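Local coordinates for (S)-ureidoglycine aminohydrolase (Escherichia coli, PDB 1RC6), which catalyses the manganese-dependent hydrolysis of (S)-ureidoglycine to (S)-ureidoglycolate and ammonia, the second stereospecific step of allantoin degradation, at residues L55-V60 and V199-A204; F130-R135 and F177-H182; D46-S51 and D61-L66. All coordinates share one frame; numbering follows the deposited sequence.

Contact 1: residues L55-V60 and V199-A204; sequences LGASFV and VQEHGA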
loop_
_atom_site.group_PDB
_atom_site.type_symbol
_atom_site.label_atom_id
_atom_site.label_comp_id
_atom_site.label_asym_id
_atom_site.label_seq_id
_atom_site.Cartn_x
_atom_site.Cartn_y
_atom_site.Cartn_z
ATOM N N LEU A 55 1.995 -7.689 13.829
ATOM C CA LEU A 55 1.723 -6.310 14.173
ATOM C C LEU A 55 0.218 -6.203 14.378
ATOM O O LEU A 55 -0.288 -5.172 14.805
ATOM C CB LEU A 55 2.147 -5.389 13.032
ATOM C CG LEU A 55 2.609 -3.976 13.395
ATOM C CD1 LEU A 55 2.351 -3.021 12.238
ATOM C CD2 LEU A 55 1.866 -3.505 14.614
ATOM N N GLY A 56 -0.495 -7.276 14.051
ATOM C CA GLY A 56 -1.937 -7.275 14.200
ATOM C C GLY A 56 -2.690 -7.276 12.880
ATOM O O GLY A 56 -3.881 -7.581 12.834
ATOM N N ALA A 57 -1.993 -6.944 11.800
ATOM C CA ALA A 57 -2.609 -6.895 10.482
ATOM C C ALA A 57 -2.983 -8.275 9.975
ATOM O O ALA A 57 -2.396 -9.281 10.378
ATOM C CB ALA A 57 -1.671 -6.224 9.499
ATOM N N SER A 58 -3.978 -8.311 9.095
ATOM C CA SER A 58 -4.431 -9.562 8.510
ATOM C C SER A 58 -3.937 -9.576 7.073
ATOM O O SER A 58 -4.586 -10.113 6.179
ATOM C CB SER A 58 -5.957 -9.646 8.547
ATOM O OG SER A 58 -6.543 -8.597 7.794
ATOM N N PHE A 59 -2.781 -8.953 6.864
ATOM C CA PHE A 59 -2.147 -8.878 5.557
ATOM C C PHE A 59 -0.679 -8.596 5.771
ATOM O O PHE A 59 -0.240 -8.378 6.901
ATOM C CB PHE A 59 -2.746 -7.744 4.723
ATOM C CG PHE A 59 -2.676 -6.381 5.388
ATOM C CD1 PHE A 59 -3.700 -5.942 6.226
ATOM C CD2 PHE A 59 -1.586 -5.538 5.173
ATOM C CE1 PHE A 59 -3.643 -4.686 6.834
ATOM C CE2 PHE A 59 -1.518 -4.283 5.779
ATOM C CZ PHE A 59 -2.551 -3.860 6.610
ATOM N N VAL A 60 0.092 -8.625 4.693
ATOM C CA VAL A 60 1.508 -8.307 4.777
ATOM C C VAL A 60 1.738 -7.372 3.627
ATOM O O VAL A 60 1.331 -7.686 2.515
ATOM C CB VAL A 60 2.413 -9.517 4.554
ATOM C CG1 VAL A 60 3.853 -9.091 4.725
ATOM C CG2 VAL A 60 2.063 -10.643 5.514
ATOM N N VAL A 199 -13.669 -0.945 12.085
ATOM C CA VAL A 199 -13.381 -2.291 12.571
ATOM C C VAL A 199 -12.275 -2.841 11.663
ATOM O O VAL A 199 -11.485 -3.698 12.063
ATOM C CB VAL A 199 -14.627 -3.218 12.463
ATOM C CG1 VAL A 199 -14.226 -4.681 12.656
ATOM C CG2 VAL A 199 -15.661 -2.824 13.505
ATOM N N GLN A 200 -12.223 -2.328 10.435
ATOM C CA GLN A 200 -11.227 -2.764 9.464
ATOM C C GLN A 200 -9.894 -2.044 9.609
ATOM O O GLN A 200 -9.842 -0.834 9.851
ATOM C CB GLN A 200 -11.736 -2.575 8.023
ATOM C CG GLN A 200 -13.198 -2.153 7.868
ATOM C CD GLN A 200 -13.431 -0.682 8.187
ATOM O OE1 GLN A 200 -12.783 0.201 7.616
ATOM N NE2 GLN A 200 -14.364 -0.413 9.099
ATOM N N GLU A 201 -8.817 -2.806 9.451
ATOM C CA GLU A 201 -7.462 -2.276 9.534
ATOM C C GLU A 201 -7.184 -1.417 8.301
ATOM O O GLU A 201 -7.975 -1.375 7.359
ATOM C CB GLU A 201 -6.449 -3.415 9.539
ATOM C CG GLU A 201 -6.752 -4.546 10.486
ATOM C CD GLU A 201 -6.232 -5.876 9.961
ATOM O OE1 GLU A 201 -6.108 -6.820 10.762
ATOM O OE2 GLU A 201 -5.959 -5.984 8.746
ATOM N N HIS A 202 -6.044 -0.746 8.312
ATOM C CA HIS A 202 -5.638 0.072 7.188
ATOM C C HIS A 202 -4.123 0.091 7.162
ATOM O O HIS A 202 -3.479 0.007 8.205
ATOM C CB HIS A 202 -6.165 1.509 7.321
ATOM C CG HIS A 202 -7.636 1.639 7.086
ATOM N ND1 HIS A 202 -8.258 1.133 5.963
ATOM C CD2 HIS A 202 -8.613 2.213 7.827
ATOM C CE1 HIS A 202 -9.554 1.388 6.024
ATOM N NE2 HIS A 202 -9.795 2.043 7.145
ATOM N N GLY A 203 -3.563 0.176 5.966
ATOM C CA GLY A 203 -2.127 0.241 5.820
ATOM C C GLY A 203 -1.916 1.401 4.873
ATOM O O GLY A 203 -2.303 1.320 3.716
ATOM N N ALA A 204 -1.332 2.494 5.338
ATOM C CA ALA A 204 -1.148 3.617 4.444
ATOM C C ALA A 204 0.302 3.988 4.264
ATOM O O ALA A 204 1.091 3.964 5.210
ATOM C CB ALA A 204 -1.922 4.807 4.947
#

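Contact 2: residues F130-R135 and F177-H182; sequences FLYKRR and FDMNMH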
loop_
_atom_site.group_PDB
_atom_site.type_symbol
_atom_site.label_atom_id
_atom_site.label_comp_id
_atom_site.label_asym_id
_atom_site.label_seq_id
_atom_site.Cartn_x
_atom_site.Cartn_y
_atom_site.Cartn_z
ATOM N N PHE A 130 5.251 -0.624 -4.262
ATOM C CA PHE A 130 4.517 -0.872 -3.018
ATOM C C PHE A 130 3.813 -2.206 -3.219
ATOM O O PHE A 130 3.047 -2.356 -4.162
ATOM C CB PHE A 130 3.462 0.196 -2.763
ATOM C CG PHE A 130 2.563 -0.121 -1.598
ATOM C CD1 PHE A 130 3.062 -0.132 -0.303
ATOM C CD2 PHE A 130 1.237 -0.465 -1.800
ATOM C CE1 PHE A 130 2.256 -0.482 0.769
ATOM C CE2 PHE A 130 0.418 -0.821 -0.740
ATOM C CZ PHE A 130 0.926 -0.831 0.549
ATOM N N LEU A 131 4.067 -3.169 -2.339
ATOM C CA LEU A 131 3.470 -4.496 -2.454
ATOM C C LEU A 131 2.535 -4.826 -1.328
ATOM O O LEU A 131 2.722 -4.359 -0.207
ATOM C CB LEU A 131 4.550 -5.567 -2.509
ATOM C CG LEU A 131 5.060 -5.918 -3.901
ATOM C CD1 LEU A 131 6.118 -6.984 -3.758
ATOM C CD2 LEU A 131 3.903 -6.396 -4.795
ATOM N N TYR A 132 1.554 -5.674 -1.627
ATOM C CA TYR A 132 0.560 -6.059 -0.649
ATOM C C TYR A 132 0.004 -7.434 -0.941
ATOM O O TYR A 132 -0.192 -7.797 -2.100
ATOM C CB TYR A 132 -0.570 -5.034 -0.668
ATOM C CG TYR A 132 -1.745 -5.344 0.232
ATOM C CD1 TYR A 132 -2.710 -6.272 -0.139
ATOM C CD2 TYR A 132 -1.913 -4.675 1.446
ATOM C CE1 TYR A 132 -3.825 -6.514 0.673
ATOM C CE2 TYR A 132 -3.017 -4.915 2.261
ATOM C CZ TYR A 132 -3.971 -5.827 1.868
ATOM O OH TYR A 132 -5.101 -6.010 2.641
ATOM N N LYS A 133 -0.248 -8.207 0.108
ATOM C CA LYS A 133 -0.812 -9.534 -0.070
ATOM C C LYS A 133 -1.641 -9.897 1.147
ATOM O O LYS A 133 -1.366 -9.438 2.244
ATOM C CB LYS A 133 0.288 -10.575 -0.257
ATOM C CG LYS A 133 1.099 -10.862 1.007
ATOM C CD LYS A 133 2.001 -12.082 0.844
ATOM C CE LYS A 133 2.814 -12.326 2.092
ATOM N NZ LYS A 133 3.660 -13.545 2.004
ATOM N N ARG A 134 -2.669 -10.711 0.941
ATOM C CA ARG A 134 -3.531 -11.175 2.027
ATOM C C ARG A 134 -4.153 -12.495 1.594
ATOM O O ARG A 134 -4.101 -12.856 0.420
ATOM C CB ARG A 134 -4.647 -10.168 2.338
ATOM C CG ARG A 134 -5.739 -10.108 1.310
ATOM C CD ARG A 134 -6.834 -9.125 1.686
ATOM N NE ARG A 134 -7.539 -9.502 2.911
ATOM C CZ ARG A 134 -7.429 -8.838 4.062
ATOM N NH1 ARG A 134 -6.647 -7.763 4.142
ATOM N NH2 ARG A 134 -8.085 -9.254 5.135
ATOM N N ARG A 135 -4.727 -13.219 2.545
ATOM C CA ARG A 135 -5.361 -14.482 2.232
ATOM C C ARG A 135 -6.803 -14.188 1.815
ATOM O O ARG A 135 -7.622 -13.717 2.611
ATOM C CB ARG A 135 -5.296 -15.414 3.445
ATOM C CG ARG A 135 -5.833 -16.811 3.189
ATOM C CD ARG A 135 -5.006 -17.853 3.932
ATOM N NE ARG A 135 -4.913 -17.598 5.371
ATOM C CZ ARG A 135 -4.165 -18.305 6.216
ATOM N NH1 ARG A 135 -3.432 -19.321 5.774
ATOM N NH2 ARG A 135 -4.141 -17.996 7.507
ATOM N N PHE A 177 -14.689 -9.285 -4.910
ATOM C CA PHE A 177 -13.535 -8.718 -4.233
ATOM C C PHE A 177 -13.788 -8.595 -2.734
ATOM O O PHE A 177 -14.866 -8.202 -2.302
ATOM C CB PHE A 177 -13.195 -7.355 -4.827
ATOM C CG PHE A 177 -12.598 -7.427 -6.205
ATOM C CD1 PHE A 177 -11.228 -7.301 -6.390
ATOM C CD2 PHE A 177 -13.402 -7.668 -7.313
ATOM C CE1 PHE A 177 -10.670 -7.418 -7.660
ATOM C CE2 PHE A 177 -12.860 -7.784 -8.573
ATOM C CZ PHE A 177 -11.492 -7.660 -8.751
ATOM N N ASP A 178 -12.776 -8.950 -1.948
ATOM C CA ASP A 178 -12.864 -8.890 -0.505
ATOM C C ASP A 178 -11.921 -7.811 0.039
ATOM O O ASP A 178 -11.581 -7.811 1.218
ATOM C CB ASP A 178 -12.507 -10.255 0.083
ATOM C CG ASP A 178 -11.047 -10.611 -0.113
ATOM O OD1 ASP A 178 -10.333 -9.866 -0.817
ATOM O OD2 ASP A 178 -10.617 -11.649 0.440
ATOM N N MET A 179 -11.495 -6.895 -0.824
ATOM C CA MET A 179 -10.603 -5.822 -0.401
ATOM C C MET A 179 -10.609 -4.725 -1.437
ATOM O O MET A 179 -11.265 -4.838 -2.463
ATOM C CB MET A 179 -9.170 -6.330 -0.256
ATOM C CG MET A 179 -8.640 -6.913 -1.536
ATOM S SD MET A 179 -6.886 -6.637 -1.788
ATOM C CE MET A 179 -6.291 -8.087 -1.263
ATOM N N ASN A 180 -9.880 -3.655 -1.153
ATOM C CA ASN A 180 -9.769 -2.552 -2.083
ATOM C C ASN A 180 -8.604 -1.668 -1.671
ATOM O O ASN A 180 -8.217 -1.657 -0.510
ATOM C CB ASN A 180 -11.063 -1.752 -2.120
ATOM C CG ASN A 180 -11.293 -1.074 -3.467
ATOM O OD1 ASN A 180 -12.424 -0.748 -3.826
ATOM N ND2 ASN A 180 -10.221 -0.853 -4.211
ATOM N N MET A 181 -8.022 -0.968 -2.636
ATOM C CA MET A 181 -6.910 -0.064 -2.379
ATOM C C MET A 181 -7.412 1.331 -2.738
ATOM O O MET A 181 -8.141 1.500 -3.717
ATOM C CB MET A 181 -5.695 -0.414 -3.255
ATOM C CG MET A 181 -5.015 -1.756 -2.976
ATOM S SD MET A 181 -4.111 -1.878 -1.398
ATOM C CE MET A 181 -3.546 -0.217 -1.209
ATOM N N HIS A 182 -7.047 2.329 -1.948
ATOM C CA HIS A 182 -7.490 3.685 -2.236
ATOM C C HIS A 182 -6.338 4.669 -2.128
ATOM O O HIS A 182 -5.339 4.401 -1.471
ATOM C CB HIS A 182 -8.583 4.132 -1.253
ATOM C CG HIS A 182 -9.781 3.244 -1.221
ATOM N ND1 HIS A 182 -9.843 2.110 -0.443
ATOM C CD2 HIS A 182 -10.966 3.322 -1.866
ATOM C CE1 HIS A 182 -11.019 1.528 -0.608
ATOM N NE2 HIS A 182 -11.719 2.245 -1.468
#

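Contact 3: residues D46-S51 and D61-L66; sequences DATILS and DYLVTL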
loop_
_atom_site.group_PDB
_atom_site.type_symbol
_atom_site.label_atom_id
_atom_site.label_comp_id
_atom_site.label_asym_id
_atom_site.label_seq_id
_atom_site.Cartn_x
_atom_site.Cartn_y
_atom_site.Cartn_z
ATOM N N ASP A 46 16.025 -3.551 -2.709
ATOM C CA ASP A 46 15.918 -3.498 -1.258
ATOM C C ASP A 46 14.457 -3.685 -0.866
ATOM O O ASP A 46 13.609 -2.860 -1.203
ATOM C CB ASP A 46 16.411 -2.151 -0.724
ATOM C CG ASP A 46 17.853 -1.875 -1.081
ATOM O OD1 ASP A 46 18.647 -2.835 -1.027
ATOM O OD2 ASP A 46 18.184 -0.706 -1.404
ATOM N N ALA A 47 14.157 -4.774 -0.171
ATOM C CA ALA A 47 12.779 -5.009 0.250
ATOM C C ALA A 47 12.639 -4.765 1.737
ATOM O O ALA A 47 13.453 -5.207 2.547
ATOM C CB ALA A 47 12.336 -6.428 -0.085
ATOM N N THR A 48 11.602 -4.036 2.100
ATOM C CA THR A 48 11.372 -3.766 3.491
ATOM C C THR A 48 9.925 -4.059 3.854
ATOM O O THR A 48 9.000 -3.385 3.413
ATOM C CB THR A 48 11.773 -2.312 3.821
ATOM O OG1 THR A 48 11.039 -1.863 4.962
ATOM C CG2 THR A 48 11.521 -1.400 2.638
ATOM N N ILE A 49 9.747 -5.117 4.629
ATOM C CA ILE A 49 8.435 -5.546 5.099
ATOM C C ILE A 49 7.836 -4.505 6.059
ATOM O O ILE A 49 8.544 -3.958 6.908
ATOM C CB ILE A 49 8.560 -6.883 5.823
ATOM C CG1 ILE A 49 9.070 -7.939 4.852
ATOM C CG2 ILE A 49 7.243 -7.282 6.416
ATOM C CD1 ILE A 49 9.549 -9.201 5.532
ATOM N N LEU A 50 6.536 -4.239 5.918
ATOM C CA LEU A 50 5.843 -3.261 6.754
ATOM C C LEU A 50 4.856 -3.936 7.696
ATOM O O LEU A 50 5.252 -4.498 8.698
ATOM C CB LEU A 50 5.139 -2.240 5.863
ATOM C CG LEU A 50 6.142 -1.579 4.901
ATOM C CD1 LEU A 50 5.434 -0.602 3.986
ATOM C CD2 LEU A 50 7.214 -0.868 5.690
ATOM N N SER A 51 3.572 -3.890 7.391
ATOM C CA SER A 51 2.612 -4.548 8.261
ATOM C C SER A 51 2.704 -6.077 8.138
ATOM O O SER A 51 3.020 -6.616 7.075
ATOM C CB SER A 51 1.196 -4.084 7.914
ATOM O OG SER A 51 1.052 -2.687 8.126
ATOM N N ASP A 61 2.340 -6.215 3.871
ATOM C CA ASP A 61 2.604 -5.309 2.762
ATOM C C ASP A 61 4.074 -4.931 2.749
ATOM O O ASP A 61 4.775 -5.113 3.748
ATOM C CB ASP A 61 1.676 -4.090 2.792
ATOM C CG ASP A 61 1.670 -3.381 4.116
ATOM O OD1 ASP A 61 0.838 -2.462 4.262
ATOM O OD2 ASP A 61 2.486 -3.732 5.005
ATOM N N TYR A 62 4.553 -4.451 1.604
ATOM C CA TYR A 62 5.965 -4.128 1.462
ATOM C C TYR A 62 6.242 -2.856 0.700
ATOM O O TYR A 62 5.392 -2.321 -0.012
ATOM C CB TYR A 62 6.711 -5.222 0.687
ATOM C CG TYR A 62 6.314 -6.655 0.932
ATOM C CD1 TYR A 62 5.005 -7.093 0.711
ATOM C CD2 TYR A 62 7.256 -7.584 1.365
ATOM C CE1 TYR A 62 4.645 -8.432 0.924
ATOM C CE2 TYR A 62 6.908 -8.922 1.577
ATOM C CZ TYR A 62 5.608 -9.336 1.354
ATOM O OH TYR A 62 5.295 -10.655 1.565
ATOM N N LEU A 63 7.474 -2.401 0.845
ATOM C CA LEU A 63 7.963 -1.242 0.134
ATOM C C LEU A 63 9.227 -1.819 -0.495
ATOM O O LEU A 63 10.075 -2.369 0.200
ATOM C CB LEU A 63 8.296 -0.117 1.097
ATOM C CG LEU A 63 8.662 1.227 0.464
ATOM C CD1 LEU A 63 8.696 2.279 1.567
ATOM C CD2 LEU A 63 10.018 1.149 -0.243
ATOM N N VAL A 64 9.345 -1.727 -1.811
ATOM C CA VAL A 64 10.506 -2.293 -2.466
ATOM C C VAL A 64 11.094 -1.371 -3.514
ATOM O O VAL A 64 10.406 -0.970 -4.461
ATOM C CB VAL A 64 10.152 -3.638 -3.153
ATOM C CG1 VAL A 64 11.417 -4.321 -3.645
ATOM C CG2 VAL A 64 9.393 -4.539 -2.188
ATOM N N THR A 65 12.361 -1.012 -3.349
ATOM C CA THR A 65 12.987 -0.176 -4.360
ATOM C C THR A 65 13.784 -1.133 -5.258
ATOM O O THR A 65 14.654 -1.894 -4.798
ATOM C CB THR A 65 13.922 0.898 -3.756
ATOM O OG1 THR A 65 15.180 0.304 -3.436
ATOM C CG2 THR A 65 13.306 1.500 -2.500
ATOM N N LEU A 66 13.453 -1.096 -6.544
ATOM C CA LEU A 66 14.091 -1.948 -7.530
ATOM C C LEU A 66 15.301 -1.308 -8.162
ATOM O O LEU A 66 15.225 -0.205 -8.698
ATOM C CB LEU A 66 13.087 -2.293 -8.617
ATOM C CG LEU A 66 11.758 -2.797 -8.046
ATOM C CD1 LEU A 66 10.690 -2.713 -9.120
ATOM C CD2 LEU A 66 11.925 -4.229 -7.502
#

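Contact 1: residues L55-V60 and V199-A204
Glu-201 reaches across to Ser-58 and forms the polar part of this contact. Its OE2 accepts two hydrogen bonds from that one residue. Ser-58 OG lies 2.8 Å from Glu-201 OE2, and Ser-58 N lies 3.1 Å from the same oxygen, with an N-H...O angle of 157°. Both donors come on the syn side, tilted out of the carboxylate plane to opposite faces. With OG between the backbone N and the carbonyl carbon (chi1 61°), the hydroxyl and the amide of Ser-58 can grip one oxygen together. With an alanine here instead of Glu-201, Ser-58 N and OG would probably lose this shared acceptor, and a gap would open beside Phe-59.

The rest gathers round the ring of Phe-59. Glu-201 OE2 also sits at the ring edge, 3.3 Å from Phe-59 CE1, with ring and carboxylate planes 62° apart. Further round, Phe-59 CZ lies 4.2 Å from Gly-203 CA. Ala-57 CB rests on one ring face.

Ser-58 OG is also bonded to Arg-134 of strand 127-135, and Phe-59 stacks on Tyr-132. The loop between strands 46-49 and 60-67 thus meets strand 202-208. There His-202, probably a manganese ligand, starts its side chain away from the loop, with ND1 bonded to Ser-252 O of strand 247-254.

Contact 2: residues F130-R135 and F177-H182
Tyr-132 meets two methionines from the facing strand, each in a different way. The sulfur of Met-181 sits over the ring face, with SD 4.6 Å from the centroid of the Tyr-132 ring and 15° off its normal. Met-179 comes in obliquely, and its SD is 5.0 Å from the centroid of the Tyr-132 ring. Both are Met-aromatic contacts. Tyr-132 CG is anti to the backbone N (chi1 176°), which carries the ring across toward both sulfurs.

Strands 130-135 and 179-182 run nearly antiparallel, at 163°, with axes 10.3 Å apart. No hydrogen bond joins them. This is face-to-face packing of the six-stranded sheet on the seven-stranded one, consistent with the two cupin domains of the chain.

The methyl end of Met-181 slants past the Phe-130 ring, with Phe-130 CE2 4.0 Å from Met-181 CE. A bend at chi3 turns the guanidinium of Arg-134 back to Tyr-132. There Arg-134 NH1 donates to Tyr-132 OH at 2.8 Å, the hydroxyl lying in the guanidinium plane. Arg-134 NE is 4.5 Å from Asp-178 OD2, too long for a salt bridge. That carboxylate oxygen accepts instead from the backbone N of Val-137.

Contact 3: residues D46-S51 and D61-L66
Strands 46-49 and 61-66 pair antiparallel at 166°, with Asp-46/Thr-65 and Thr-48/Leu-63 as hydrogen-bonded pairs and Ala-47/Val-64 and Ile-49/Tyr-62 as non-hydrogen-bonded pairs. Thr-48 N donates to Leu-63 O at 3.0 Å, and Leu-63 N returns a bond to Thr-48 O. A hydrogen bond from Leu-50 N to Asp-61 O, at 2.9 Å, continues the ladder beyond the last pair.

On one face, Ile-49 and Tyr-62 run alongside each other in the same direction. Ile-49 CG1 is 3.9 Å from Tyr-62 CD2. Ala-47 CB meets Val-64 CG2 at 4.1 Å on this face. On the other, Thr-48 CG2 packs 3.8 Å from Leu-63 CB. Past the strand end, Leu-50 CD1 reaches Leu-63 CB at 4.1 Å.

Asp-61 turns its carboxylate to the loop after strand 46-49. CG sits between the backbone N and the carbonyl carbon (chi1 52°), which brings OD2 into a 2.6 Å hydrogen bond with Ser-51 N. Asp-61 OD1 and Ser-51 OG both bond to Tyr-227 OH. Asp-61 thus has a partner on each carboxylate oxygen.

This is a two-stranded beta hairpin with a long connection, and it forms the margin of the six-stranded sheet in the N-terminal cupin domain.

In the fold
Strand 60-67 and the loop before it tie the three contacts together. Contact 3 is buried pairing within one sheet and rests on backbone hydrogen bonds. Contact 2 is also buried, but it joins two sheets through sulfur, ring and aliphatic packing. Contact 1 is only partly buried and depends on one carboxylate and one ring. It meets contact 2 where Val-60 O and Lys-133 N probably bond. It meets contact 3 where Phe-59 packs on Ser-51. Strands 60-67 and 127-135 are neighbours, so contacts 2 and 3 share the N-terminal sheet. Contacts 1 and 2 both reach the seven-stranded sheet.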